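Carboxylesterase/phospholipase family protein (Francisella tularensis subsp. tularensis, PDB 4F21) is a serine hydrolase of the alpha/beta hydrolase superfamily that probably cleaves carboxylic ester bonds, as expected of a carboxylesterase or phospholipase-like enzyme. Local coordinates at residues F38-L43 against D65-I70. Numbering follows the deposited sequence.
Sequences FCVIWL and DEIRFI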
loop_
_atom_site.group_PDB
_atom_site.type_symbol
_atom_site.label_atom_id
_atom_site.label_comp_id
_atom_site.label_asym_id
_atom_site.label_seq_id
_atom_site.Cartn_x
_atom_site.Cartn_y
_atom_site.Cartn_z
ATOM N N PHE A 38 12.931 -0.876 12.898
ATOM C CA PHE A 38 12.174 -0.842 11.650
ATOM C C PHE A 38 10.681 -0.712 11.922
ATOM O O PHE A 38 10.239 -0.872 13.058
ATOM C CB PHE A 38 12.454 -2.101 10.829
ATOM C CG PHE A 38 13.918 -2.352 10.586
ATOM C CD1 PHE A 38 14.651 -1.513 9.765
ATOM C CD2 PHE A 38 14.558 -3.432 11.170
ATOM C CE1 PHE A 38 15.990 -1.742 9.537
ATOM C CE2 PHE A 38 15.901 -3.666 10.943
ATOM C CZ PHE A 38 16.616 -2.819 10.127
ATOM N N CYS A 39 9.905 -0.415 10.883
ATOM C CA CYS A 39 8.463 -0.233 11.045
ATOM C C CYS A 39 7.677 -0.498 9.761
ATOM O O CYS A 39 8.087 -0.104 8.672
ATOM C CB CYS A 39 8.152 1.171 11.575
ATOM S SG CYS A 39 6.403 1.483 11.919
ATOM N N VAL A 40 6.544 -1.176 9.897
ATOM C CA VAL A 40 5.683 -1.441 8.752
ATOM C C VAL A 40 4.279 -0.909 9.000
ATOM O O VAL A 40 3.563 -1.388 9.883
ATOM C CB VAL A 40 5.604 -2.944 8.409
ATOM C CG1 VAL A 40 4.962 -3.139 7.038
ATOM C CG2 VAL A 40 6.984 -3.568 8.433
ATOM N N ILE A 41 3.897 0.097 8.221
ATOM C CA ILE A 41 2.555 0.640 8.286
ATOM C C ILE A 41 1.663 -0.117 7.308
ATOM O O ILE A 41 1.790 0.039 6.092
ATOM C CB ILE A 41 2.548 2.146 7.982
ATOM C CG1 ILE A 41 3.515 2.866 8.924
ATOM C CG2 ILE A 41 1.145 2.716 8.114
ATOM C CD1 ILE A 41 3.521 4.368 8.773
ATOM N N TRP A 42 0.782 -0.954 7.854
ATOM C CA TRP A 42 -0.116 -1.794 7.063
ATOM C C TRP A 42 -1.527 -1.212 7.031
ATOM O O TRP A 42 -2.202 -1.138 8.060
ATOM C CB TRP A 42 -0.154 -3.216 7.632
ATOM C CG TRP A 42 -0.791 -4.220 6.714
ATOM C CD1 TRP A 42 -2.126 -4.452 6.552
ATOM C CD2 TRP A 42 -0.117 -5.131 5.836
ATOM N NE1 TRP A 42 -2.325 -5.445 5.623
ATOM C CE2 TRP A 42 -1.108 -5.880 5.171
ATOM C CE3 TRP A 42 1.229 -5.385 5.546
ATOM C CZ2 TRP A 42 -0.797 -6.862 4.232
ATOM C CZ3 TRP A 42 1.535 -6.363 4.615
ATOM C CH2 TRP A 42 0.528 -7.089 3.970
ATOM N N LEU A 43 -1.972 -0.814 5.842
ATOM C CA LEU A 43 -3.276 -0.179 5.677
ATOM C C LEU A 43 -4.317 -1.132 5.091
ATOM O O LEU A 43 -3.999 -1.983 4.259
ATOM C CB LEU A 43 -3.154 1.058 4.779
ATOM C CG LEU A 43 -2.048 2.065 5.107
ATOM C CD1 LEU A 43 -2.075 3.226 4.123
ATOM C CD2 LEU A 43 -2.172 2.566 6.540
ATOM N N ASP A 65 12.342 -9.315 15.503
ATOM C CA ASP A 65 13.034 -8.807 16.677
ATOM C C ASP A 65 13.054 -7.280 16.693
ATOM O O ASP A 65 12.914 -6.667 17.747
ATOM C CB ASP A 65 14.465 -9.344 16.724
ATOM C CG ASP A 65 14.531 -10.790 17.176
ATOM O OD1 ASP A 65 15.319 -11.564 16.593
ATOM O OD2 ASP A 65 13.799 -11.152 18.121
ATOM N N GLU A 66 13.218 -6.669 15.523
ATOM C CA GLU A 66 13.392 -5.221 15.447
ATOM C C GLU A 66 12.387 -4.527 14.530
ATOM O O GLU A 66 12.721 -3.533 13.885
ATOM C CB GLU A 66 14.811 -4.889 14.982
ATOM C CG GLU A 66 15.905 -5.584 15.767
ATOM C CD GLU A 66 17.290 -5.145 15.340
ATOM O OE1 GLU A 66 17.731 -4.063 15.781
ATOM O OE2 GLU A 66 17.936 -5.881 14.564
ATOM N N ILE A 67 11.162 -5.039 14.475
ATOM C CA ILE A 67 10.151 -4.467 13.587
ATOM C C ILE A 67 8.847 -4.106 14.305
ATOM O O ILE A 67 8.139 -4.982 14.804
ATOM C CB ILE A 67 9.840 -5.408 12.400
ATOM C CG1 ILE A 67 11.106 -5.671 11.585
ATOM C CG2 ILE A 67 8.770 -4.809 11.509
ATOM C CD1 ILE A 67 10.894 -6.584 10.406
ATOM N N ARG A 68 8.545 -2.810 14.353
ATOM C CA ARG A 68 7.281 -2.323 14.893
ATOM C C ARG A 68 6.200 -2.395 13.826
ATOM O O ARG A 68 6.431 -2.021 12.681
ATOM C CB ARG A 68 7.418 -0.876 15.362
ATOM C CG ARG A 68 6.105 -0.254 15.827
ATOM C CD ARG A 68 6.244 1.235 16.104
ATOM N NE ARG A 68 7.048 1.510 17.291
ATOM C CZ ARG A 68 8.305 1.935 17.263
ATOM N NH1 ARG A 68 8.908 2.133 16.102
ATOM N NH2 ARG A 68 8.960 2.161 18.395
ATOM N N PHE A 69 5.016 -2.867 14.197
ATOM C CA PHE A 69 3.914 -2.936 13.242
ATOM C C PHE A 69 2.790 -1.954 13.567
ATOM O O PHE A 69 2.297 -1.908 14.701
ATOM C CB PHE A 69 3.370 -4.362 13.134
ATOM C CG PHE A 69 4.164 -5.250 12.211
ATOM C CD1 PHE A 69 5.166 -6.068 12.701
ATOM C CD2 PHE A 69 3.903 -5.265 10.850
ATOM C CE1 PHE A 69 5.890 -6.885 11.852
ATOM C CE2 PHE A 69 4.625 -6.079 9.998
ATOM C CZ PHE A 69 5.619 -6.890 10.500
ATOM N N ILE A 70 2.395 -1.176 12.561
ATOM C CA ILE A 70 1.323 -0.194 12.704
ATOM C C ILE A 70 0.102 -0.569 11.865
ATOM O O ILE A 70 0.175 -0.594 10.640
ATOM C CB ILE A 70 1.795 1.206 12.274
ATOM C CG1 ILE A 70 2.998 1.636 13.109
ATOM C CG2 ILE A 70 0.668 2.221 12.408
ATOM C CD1 ILE A 70 2.710 1.686 14.589
#
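Val40 sits at the middle of the contact between parallel strands 38-43 and 67-70, gripped by backbone and side chain alike. Its N donates to Arg68 O (2.9 Å) and its O accepts from Ile70 N in a nearly straight bond (N-H...O 174°). Trp42 N to Ile70 O and Arg68 N to Phe38 O continue the pairing toward either end. On the face carrying Phe38, Val40, Ile67 and Phe69, the Val40 side chain runs alongside that of Phe69, its CB 3.6 Å from ring atom CE2. With Val40 CG1 anti to the backbone N (chi1 -167°), CG2 lies beside that N and reaches back to Ile67 CG2 at 3.8 Å. The other face is packed by Cys39, whose SG meets Ile70 CG1 at 3.6 Å, and by Ile41, which lies side by side with Ile70; helix 111-126 covers it, touching Cys39, Ile41 and Ile70. The aliphatic part of Arg68 packs here, CD resting 4.2 Å from Cys39 SG, while guanidinium NH2 continues to a salt bridge with Glu31. The Glu66 end is more open: this residue is partly exposed, and its side chain meets Phe38 through CB alone, 4.1 Å from CD2. Glu66 O, 3.3 Å from Phe38 CD2, takes Phe38 N in a more bent bond (139°), and the carboxylate salt-bridges Arg37, just before Phe38. Phe38 itself also stacks on Phe244. Strand 134-139 flanks 38-43 on its second edge, giving the neighbouring parallel strands, with a helix over one face, of the central sheet of the alpha/beta hydrolase fold.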